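Taurocyamine kinase (Schistosoma mansoni, PDB 4WOD) catalyses the reversible, magnesium-dependent transfer of phosphate between ATP and taurocyamine, yielding N-phosphotaurocyamine and ADP. Local coordinates at residues G158-T163 with A244-E249; D446-K451 with R689-T694. The protein carries 4 engineered substitutions. All coordinates share one frame; numbering follows the deposited sequence.

The centres of contact 1 and contact 2 are about 72 Å apart and their nearest atoms about 54 Å apart, with the middle of the chain lying between them, so neither touches the other. In the sequence, both segments of contact 1 precede both segments of contact 2. Contact 1 stays within the first catalytic domain, joining the approach to edge strand 162-166 with helix 236-251. Contact 2 belongs to the second kinase unit and joins the end of helix 437-448, in the N-terminal family region, to the loop between strand 682-687 and helix 695-715 of the catalytic domain. Each contact is thus internal to one kinase unit, and the same strand order in both antiparallel sheets is the structural mark of the duplication.

Contact 1 of 2, residues G158-T163 with A244-E249; sequences GEYEGT and ADAIQE
Tyr160 lays its ring on the Ala246 methyl and brings its hydroxyl to Asp245 in a small aromatic-on-helix contact, setting the 3-10 turn ahead of edge strand 162-166 against helix 236-251 of the first catalytic domain. The evidence is a CH-pi geometry: Ala246 CB lies over one ring face, 4.0 Å from the centroid of the Tyr160 ring and 30° off its normal. That methyl is shifted toward the hydroxyl-bearing half, and Tyr160 CE1 to Ala246 CB, at 3.6 Å, is its nearest approach. With CG anti to its own carbonyl carbon (chi1 -56°), Tyr160 reaches across to the helix, and its OH arrives 3.1 Å from Asp245 CB, a tight fit. The ring and the Asp245 carboxylate stand 83° apart. No direct hydrogen bond joins the two segments; one water does so instead, 2.7 Å from Tyr160 OH, 2.7 Å from Asp245 OD2 and 2.7 Å from Glu159 OE1. Tyr160 OH is also hydrogen-bonded to Arg242 O, one helical turn before Ala246, and Phe215 meets the Tyr160 ring edge-to-face. Chemically, the contact combines an apolar ring-to-methyl seat with a hydroxyl held by both a helix carbonyl and a water. The same water bridges two carboxylates whose OE1 of Glu159 and OD2 of Asp245 are 5.2 Å apart, which probably eases the repulsion between these like charges.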
ATOM      1  N   GLY A 158     -16.962  16.509  40.209  1.00 35.37           N
ATOM      2  CA  GLY A 158     -16.595  17.748  39.543  1.00 30.64           C
ATOM      3  C   GLY A 158     -16.584  17.851  38.034  1.00 29.89           C
ATOM      4  O   GLY A 158     -17.613  18.102  37.420  1.00 32.21           O
ATOM      5  N   GLU A 159     -15.406  17.668  37.445  1.00 30.34           N
ATOM      6  CA  GLU A 159     -15.193  17.829  36.000  1.00 32.14           C
ATOM      7  C   GLU A 159     -16.206  17.076  35.146  1.00 30.03           C
ATOM      8  O   GLU A 159     -16.612  17.538  34.077  1.00 30.84           O
ATOM      9  CB  GLU A 159     -13.783  17.365  35.626  1.00 30.76           C
ATOM     10  CG  GLU A 159     -13.449  17.530  34.152  1.00 31.53           C
ATOM     11  CD  GLU A 159     -12.026  17.139  33.843  1.00 38.87           C
ATOM     12  OE1 GLU A 159     -11.443  16.369  34.635  1.00 34.41           O
ATOM     13  OE2 GLU A 159     -11.488  17.609  32.816  1.00 41.60           O
ATOM     14  N   TYR A 160     -16.633  15.922  35.634  1.00 27.97           N
ATOM     15  CA  TYR A 160     -17.480  15.054  34.837  1.00 28.17           C
ATOM     16  C   TYR A 160     -18.961  15.336  35.020  1.00 27.76           C
ATOM     17  O   TYR A 160     -19.790  14.692  34.381  1.00 27.15           O
ATOM     18  CB  TYR A 160     -17.148  13.598  35.160  1.00 26.79           C
ATOM     19  CG  TYR A 160     -15.677  13.343  34.937  1.00 25.67           C
ATOM     20  CD1 TYR A 160     -15.168  13.179  33.657  1.00 21.81           C
ATOM     21  CD2 TYR A 160     -14.794  13.332  35.997  1.00 27.64           C
ATOM     22  CE1 TYR A 160     -13.820  12.968  33.448  1.00 22.06           C
ATOM     23  CE2 TYR A 160     -13.452  13.131  35.802  1.00 29.61           C
ATOM     24  CZ  TYR A 160     -12.969  12.953  34.525  1.00 23.56           C
ATOM     25  OH  TYR A 160     -11.626  12.752  34.350  1.00 25.47           O
ATOM     26  N   GLU A 161     -19.295  16.322  35.849  1.00 29.14           N
ATOM     27  CA  GLU A 161     -20.699  16.639  36.086  1.00 30.23           C
ATOM     28  C   GLU A 161     -21.372  17.036  34.789  1.00 28.51           C
ATOM     29  O   GLU A 161     -20.815  17.789  33.991  1.00 29.99           O
ATOM     30  CB  GLU A 161     -20.858  17.752  37.125  1.00 37.20           C
ATOM     31  CG  GLU A 161     -22.314  18.069  37.429  1.00 43.18           C
ATOM     32  CD  GLU A 161     -22.629  18.060  38.913  1.00 54.49           C
ATOM     33  OE1 GLU A 161     -22.614  19.148  39.530  1.00 64.65           O
ATOM     34  OE2 GLU A 161     -22.895  16.969  39.464  1.00 56.93           O
ATOM     35  N   GLY A 162     -22.574  16.516  34.569  1.00 28.34           N
ATOM     36  CA  GLY A 162     -23.245  16.725  33.303  1.00 28.41           C
ATOM     37  C   GLY A 162     -24.616  16.084  33.245  1.00 26.81           C
ATOM     38  O   GLY A 162     -25.259  15.891  34.268  1.00 26.24           O
ATOM     39  N   THR A 163     -25.048  15.731  32.042  1.00 25.08           N
ATOM     40  CA  THR A 163     -26.411  15.276  31.830  1.00 26.37           C
ATOM     41  C   THR A 163     -26.523  13.958  31.066  1.00 29.06           C
ATOM     42  O   THR A 163     -25.874  13.768  30.031  1.00 23.73           O
ATOM     43  CB  THR A 163     -27.212  16.342  31.070  1.00 29.02           C
ATOM     44  OG1 THR A 163     -27.195  17.564  31.823  1.00 31.27           O
ATOM     45  CG2 THR A 163     -28.651  15.893  30.862  1.00 26.10           C
ATOM     46  N   ALA A 244      -8.629   8.886  31.383  1.00 20.16           N
ATOM     47  CA  ALA A 244      -8.096   7.898  32.315  1.00 21.44           C
ATOM     48  C   ALA A 244      -8.750   8.054  33.684  1.00 21.60           C
ATOM     49  O   ALA A 244      -9.144   7.066  34.308  1.00 18.89           O
ATOM     50  CB  ALA A 244      -6.594   8.028  32.437  1.00 18.83           C
ATOM     51  N   ASP A 245      -8.856   9.295  34.153  1.00 22.27           N
ATOM     52  CA  ASP A 245      -9.455   9.557  35.472  1.00 24.30           C
ATOM     53  C   ASP A 245     -10.871   8.999  35.572  1.00 21.05           C
ATOM     54  O   ASP A 245     -11.210   8.345  36.558  1.00 24.10           O
ATOM     55  CB  ASP A 245      -9.489  11.052  35.791  1.00 22.06           C
ATOM     56  CG  ASP A 245      -8.148  11.590  36.250  1.00 35.62           C
ATOM     57  OD1 ASP A 245      -7.259  10.777  36.585  1.00 35.54           O
ATOM     58  OD2 ASP A 245      -7.994  12.834  36.297  1.00 41.64           O
ATOM     59  N   ALA A 246     -11.675   9.236  34.539  1.00 17.37           N
ATOM     60  CA  ALA A 246     -13.078   8.841  34.544  1.00 21.30           C
ATOM     61  C   ALA A 246     -13.259   7.331  34.596  1.00 20.98           C
ATOM     62  O   ALA A 246     -14.096   6.828  35.361  1.00 19.64           O
ATOM     63  CB  ALA A 246     -13.797   9.403  33.325  1.00 17.95           C
ATOM     64  N   ILE A 247     -12.492   6.604  33.789  1.00 19.40           N
ATOM     65  CA  ILE A 247     -12.716   5.159  33.717  1.00 19.37           C
ATOM     66  C   ILE A 247     -12.233   4.490  35.013  1.00 22.38           C
ATOM     67  O   ILE A 247     -12.821   3.518  35.487  1.00 20.46           O
ATOM     68  CB  ILE A 247     -12.039   4.535  32.468  1.00 20.16           C
ATOM     69  CG1 ILE A 247     -12.648   3.156  32.160  1.00 20.04           C
ATOM     70  CG2 ILE A 247     -10.533   4.468  32.614  1.00 20.89           C
ATOM     71  CD1 ILE A 247     -14.173   3.208  31.916  1.00 19.41           C
ATOM     72  N   GLN A 248     -11.180   5.037  35.607  1.00 18.69           N
ATOM     73  CA  GLN A 248     -10.734   4.561  36.902  1.00 20.32           C
ATOM     74  C   GLN A 248     -11.822   4.787  37.953  1.00 20.85           C
ATOM     75  O   GLN A 248     -12.125   3.888  38.745  1.00 22.20           O
ATOM     76  CB  GLN A 248      -9.407   5.248  37.276  1.00 24.99           C
ATOM     77  CG  GLN A 248      -8.273   4.867  36.308  1.00 27.44           C
ATOM     78  CD  GLN A 248      -6.926   5.494  36.658  1.00 33.51           C
ATOM     79  OE1 GLN A 248      -6.849   6.466  37.412  1.00 36.96           O
ATOM     80  NE2 GLN A 248      -5.857   4.914  36.132  1.00 30.59           N
ATOM     81  N   GLU A 249     -12.449   5.957  37.932  1.00 20.45           N
ATOM     82  CA  GLU A 249     -13.556   6.228  38.850  1.00 21.57           C
ATOM     83  C   GLU A 249     -14.731   5.264  38.592  1.00 24.26           C
ATOM     84  O   GLU A 249     -15.263   4.670  39.527  1.00 18.45           O
ATOM     85  CB  GLU A 249     -14.010   7.688  38.740  1.00 24.69           C
ATOM     86  CG  GLU A 249     -12.930   8.694  39.186  1.00 26.27           C
ATOM     87  CD  GLU A 249     -13.468  10.094  39.508  1.00 43.97           C
ATOM     88  OE1 GLU A 249     -14.582  10.449  39.061  1.00 39.34           O
ATOM     89  OE2 GLU A 249     -12.767  10.850  40.221  1.00 51.65           O
TER
HETATM   90  O   HOH W   1     -10.144  14.426  35.886  1.00 31.17           O

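Contact 2 of 2, residues D446-K451 with R689-T694; sequences DYHGVK and RRLGLT
Two first torsions set this contact: His448 swings its imidazole opposite its carbonyl carbon, beside the backbone N (chi1 -61°), while Leu691 extends CG anti to its N (chi1 176°). The side chains cross at about a right angle, with Leu691 CB over one imidazole face, 4.0 Å from the centroid of the His448 ring and 23° off its normal, a CH-pi contact. Leu691 CD2 covers the carbon side, 3.7 Å from His448 CD2. Over the centre of the opposite face sits Tyr447 CD2, 3.5 Å above the His448 ring plane, so the imidazole is packed on both faces. Its two nitrogens are also engaged. His448 ND1 meets a water 3.0 Å away in the ring plane, and Arg690 N donates to that water over 2.7 Å; NE2 bonds to Pro632 O. Val450 adds a looser apolar touch, CG2 to Leu691 CD2 at 4.4 Å. Arg690 turns its guanidinium away, bonding NH1 to Asn687 O and to Arg689 O, near Arg486 and Arg640 of the predicted ATP site. Gly449, with positive phi, forms a Schellman motif after the last turn of helix 437-448; His448 and Val450 bring this region against the loop from strand 682-687 to helix 695-715.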
ATOM      1  N   ASP A 446      30.261   2.572 -12.777  1.00 21.98           N
ATOM      2  CA  ASP A 446      30.320   1.401 -11.895  1.00 23.58           C
ATOM      3  C   ASP A 446      29.366   0.291 -12.349  1.00 25.38           C
ATOM      4  O   ASP A 446      29.794  -0.841 -12.583  1.00 25.89           O
ATOM      5  CB  ASP A 446      29.988   1.814 -10.458  1.00 22.87           C
ATOM      6  CG  ASP A 446      30.441   0.792  -9.414  1.00 30.75           C
ATOM      7  OD1 ASP A 446      30.593  -0.404  -9.746  1.00 31.76           O
ATOM      8  OD2 ASP A 446      30.632   1.199  -8.245  1.00 27.44           O
ATOM      9  N   TYR A 447      28.082   0.617 -12.479  1.00 21.42           N
ATOM     10  CA  TYR A 447      27.077  -0.383 -12.863  1.00 22.47           C
ATOM     11  C   TYR A 447      27.409  -1.067 -14.196  1.00 23.26           C
ATOM     12  O   TYR A 447      27.374  -2.291 -14.297  1.00 20.73           O
ATOM     13  CB  TYR A 447      25.680   0.263 -12.942  1.00 20.86           C
ATOM     14  CG  TYR A 447      24.536  -0.712 -13.165  1.00 20.79           C
ATOM     15  CD1 TYR A 447      23.769  -1.169 -12.097  1.00 20.94           C
ATOM     16  CD2 TYR A 447      24.221  -1.178 -14.439  1.00 20.91           C
ATOM     17  CE1 TYR A 447      22.721  -2.072 -12.286  1.00 18.89           C
ATOM     18  CE2 TYR A 447      23.174  -2.077 -14.637  1.00 19.23           C
ATOM     19  CZ  TYR A 447      22.427  -2.509 -13.560  1.00 23.79           C
ATOM     20  OH  TYR A 447      21.389  -3.393 -13.748  1.00 25.49           O
ATOM     21  N   HIS A 448      27.719  -0.276 -15.221  1.00 19.10           N
ATOM     22  CA  HIS A 448      27.962  -0.825 -16.557  1.00 20.09           C
ATOM     23  C   HIS A 448      29.419  -1.228 -16.835  1.00 21.46           C
ATOM     24  O   HIS A 448      29.739  -1.668 -17.938  1.00 19.43           O
ATOM     25  CB  HIS A 448      27.490   0.178 -17.606  1.00 21.32           C
ATOM     26  CG  HIS A 448      26.030   0.477 -17.507  1.00 18.43           C
ATOM     27  ND1 HIS A 448      25.068  -0.343 -18.052  1.00 18.92           N
ATOM     28  CD2 HIS A 448      25.365   1.470 -16.870  1.00 20.47           C
ATOM     29  CE1 HIS A 448      23.871   0.142 -17.771  1.00 19.26           C
ATOM     30  NE2 HIS A 448      24.023   1.248 -17.066  1.00 17.22           N
ATOM     31  N   GLY A 449      30.289  -1.093 -15.837  1.00 24.70           N
ATOM     32  CA  GLY A 449      31.699  -1.420 -15.999  1.00 23.21           C
ATOM     33  C   GLY A 449      32.410  -0.637 -17.098  1.00 24.96           C
ATOM     34  O   GLY A 449      33.131  -1.213 -17.926  1.00 23.77           O
ATOM     35  N   VAL A 450      32.209   0.677 -17.110  1.00 23.23           N
ATOM     36  CA  VAL A 450      32.798   1.531 -18.133  1.00 25.71           C
ATOM     37  C   VAL A 450      33.496   2.723 -17.502  1.00 34.88           C
ATOM     38  O   VAL A 450      33.726   2.758 -16.283  1.00 32.51           O
ATOM     39  CB  VAL A 450      31.752   2.039 -19.143  1.00 27.80           C
ATOM     40  CG1 VAL A 450      31.075   0.865 -19.845  1.00 25.73           C
ATOM     41  CG2 VAL A 450      30.722   2.922 -18.463  1.00 23.76           C
ATOM     42  N   LYS A 451      33.856   3.690 -18.339  1.00 31.89           N
ATOM     43  CA  LYS A 451      34.549   4.886 -17.869  1.00 32.35           C
ATOM     44  C   LYS A 451      34.315   6.051 -18.816  1.00 35.07           C
ATOM     45  O   LYS A 451      33.914   5.860 -19.972  1.00 30.05           O
ATOM     46  CB  LYS A 451      36.056   4.624 -17.719  1.00 35.92           C
ATOM     47  CG  LYS A 451      36.628   3.652 -18.728  1.00 33.29           C
ATOM     48  CD  LYS A 451      37.457   2.586 -18.035  1.00 44.83           C
ATOM     49  CE  LYS A 451      37.860   1.480 -19.009  1.00 50.52           C
ATOM     50  NZ  LYS A 451      36.672   0.707 -19.499  1.00 45.54           N
ATOM     51  N   ARG A 689      24.661  -6.797 -20.971  1.00 22.79           N
ATOM     52  CA  ARG A 689      25.131  -5.458 -21.315  1.00 26.79           C
ATOM     53  C   ARG A 689      24.021  -4.584 -21.886  1.00 26.19           C
ATOM     54  O   ARG A 689      23.109  -5.084 -22.550  1.00 25.81           O
ATOM     55  CB  ARG A 689      26.287  -5.540 -22.309  1.00 26.36           C
ATOM     56  CG  ARG A 689      27.533  -6.203 -21.724  1.00 33.41           C
ATOM     57  CD  ARG A 689      28.563  -6.467 -22.802  1.00 37.94           C
ATOM     58  NE  ARG A 689      29.361  -5.284 -23.081  1.00 39.86           N
ATOM     59  CZ  ARG A 689      30.189  -5.164 -24.112  1.00 39.46           C
ATOM     60  NH1 ARG A 689      30.322  -6.157 -24.985  1.00 39.38           N
ATOM     61  NH2 ARG A 689      30.879  -4.044 -24.271  1.00 40.29           N
ATOM     62  N   ARG A 690      24.110  -3.277 -21.636  1.00 27.07           N
ATOM     63  CA  ARG A 690      23.168  -2.301 -22.214  1.00 25.16           C
ATOM     64  C   ARG A 690      23.908  -1.126 -22.834  1.00 23.85           C
ATOM     65  O   ARG A 690      23.490  -0.569 -23.857  1.00 18.23           O
ATOM     66  CB  ARG A 690      22.205  -1.760 -21.151  1.00 17.57           C
ATOM     67  CG  ARG A 690      21.364  -2.811 -20.481  1.00 22.27           C
ATOM     68  CD  ARG A 690      20.156  -3.174 -21.326  1.00 22.38           C
ATOM     69  NE  ARG A 690      19.270  -4.067 -20.572  1.00 34.00           N
ATOM     70  CZ  ARG A 690      19.453  -5.382 -20.483  1.00 29.61           C
ATOM     71  NH1 ARG A 690      20.471  -5.949 -21.121  1.00 28.40           N
ATOM     72  NH2 ARG A 690      18.616  -6.131 -19.770  1.00 33.92           N
ATOM     73  N   LEU A 691      25.004  -0.757 -22.179  1.00 24.33           N
ATOM     74  CA  LEU A 691      25.743   0.464 -22.483  1.00 23.46           C
ATOM     75  C   LEU A 691      27.186   0.109 -22.846  1.00 25.26           C
ATOM     76  O   LEU A 691      27.784  -0.768 -22.227  1.00 28.34           O
ATOM     77  CB  LEU A 691      25.695   1.406 -21.272  1.00 22.98           C
ATOM     78  CG  LEU A 691      26.459   2.723 -21.298  1.00 20.80           C
ATOM     79  CD1 LEU A 691      25.756   3.674 -22.229  1.00 22.22           C
ATOM     80  CD2 LEU A 691      26.560   3.312 -19.909  1.00 20.66           C
ATOM     81  N   GLY A 692      27.741   0.766 -23.858  1.00 25.81           N
ATOM     82  CA  GLY A 692      29.113   0.507 -24.258  1.00 25.18           C
ATOM     83  C   GLY A 692      29.218  -0.449 -25.429  1.00 26.60           C
ATOM     84  O   GLY A 692      30.302  -0.911 -25.778  1.00 29.10           O
ATOM     85  N   LEU A 693      28.083  -0.742 -26.050  1.00 26.94           N
ATOM     86  CA  LEU A 693      28.051  -1.644 -27.189  1.00 27.02           C
ATOM     87  C   LEU A 693      26.904  -1.228 -28.114  1.00 26.26           C
ATOM     88  O   LEU A 693      26.039  -0.445 -27.715  1.00 24.30           O
ATOM     89  CB  LEU A 693      27.898  -3.098 -26.719  1.00 27.02           C
ATOM     90  CG  LEU A 693      26.511  -3.638 -26.333  1.00 24.50           C
ATOM     91  CD1 LEU A 693      26.604  -5.128 -25.986  1.00 26.87           C
ATOM     92  CD2 LEU A 693      25.857  -2.877 -25.189  1.00 23.46           C
ATOM     93  N   THR A 694      26.892  -1.716 -29.351  1.00 25.36           N
ATOM     94  CA  THR A 694      25.794  -1.352 -30.244  1.00 24.42           C
ATOM     95  C   THR A 694      24.613  -2.310 -30.063  1.00 22.13           C
ATOM     96  O   THR A 694      24.729  -3.338 -29.390  1.00 24.48           O
ATOM     97  CB  THR A 694      26.221  -1.345 -31.725  1.00 24.34           C
ATOM     98  OG1 THR A 694      26.566  -2.673 -32.117  1.00 22.45           O
ATOM     99  CG2 THR A 694      27.410  -0.397 -31.954  1.00 28.25           C
TER
HETATM  100  O   HOH W   2      25.890  -2.596 -19.781  1.00 20.00           O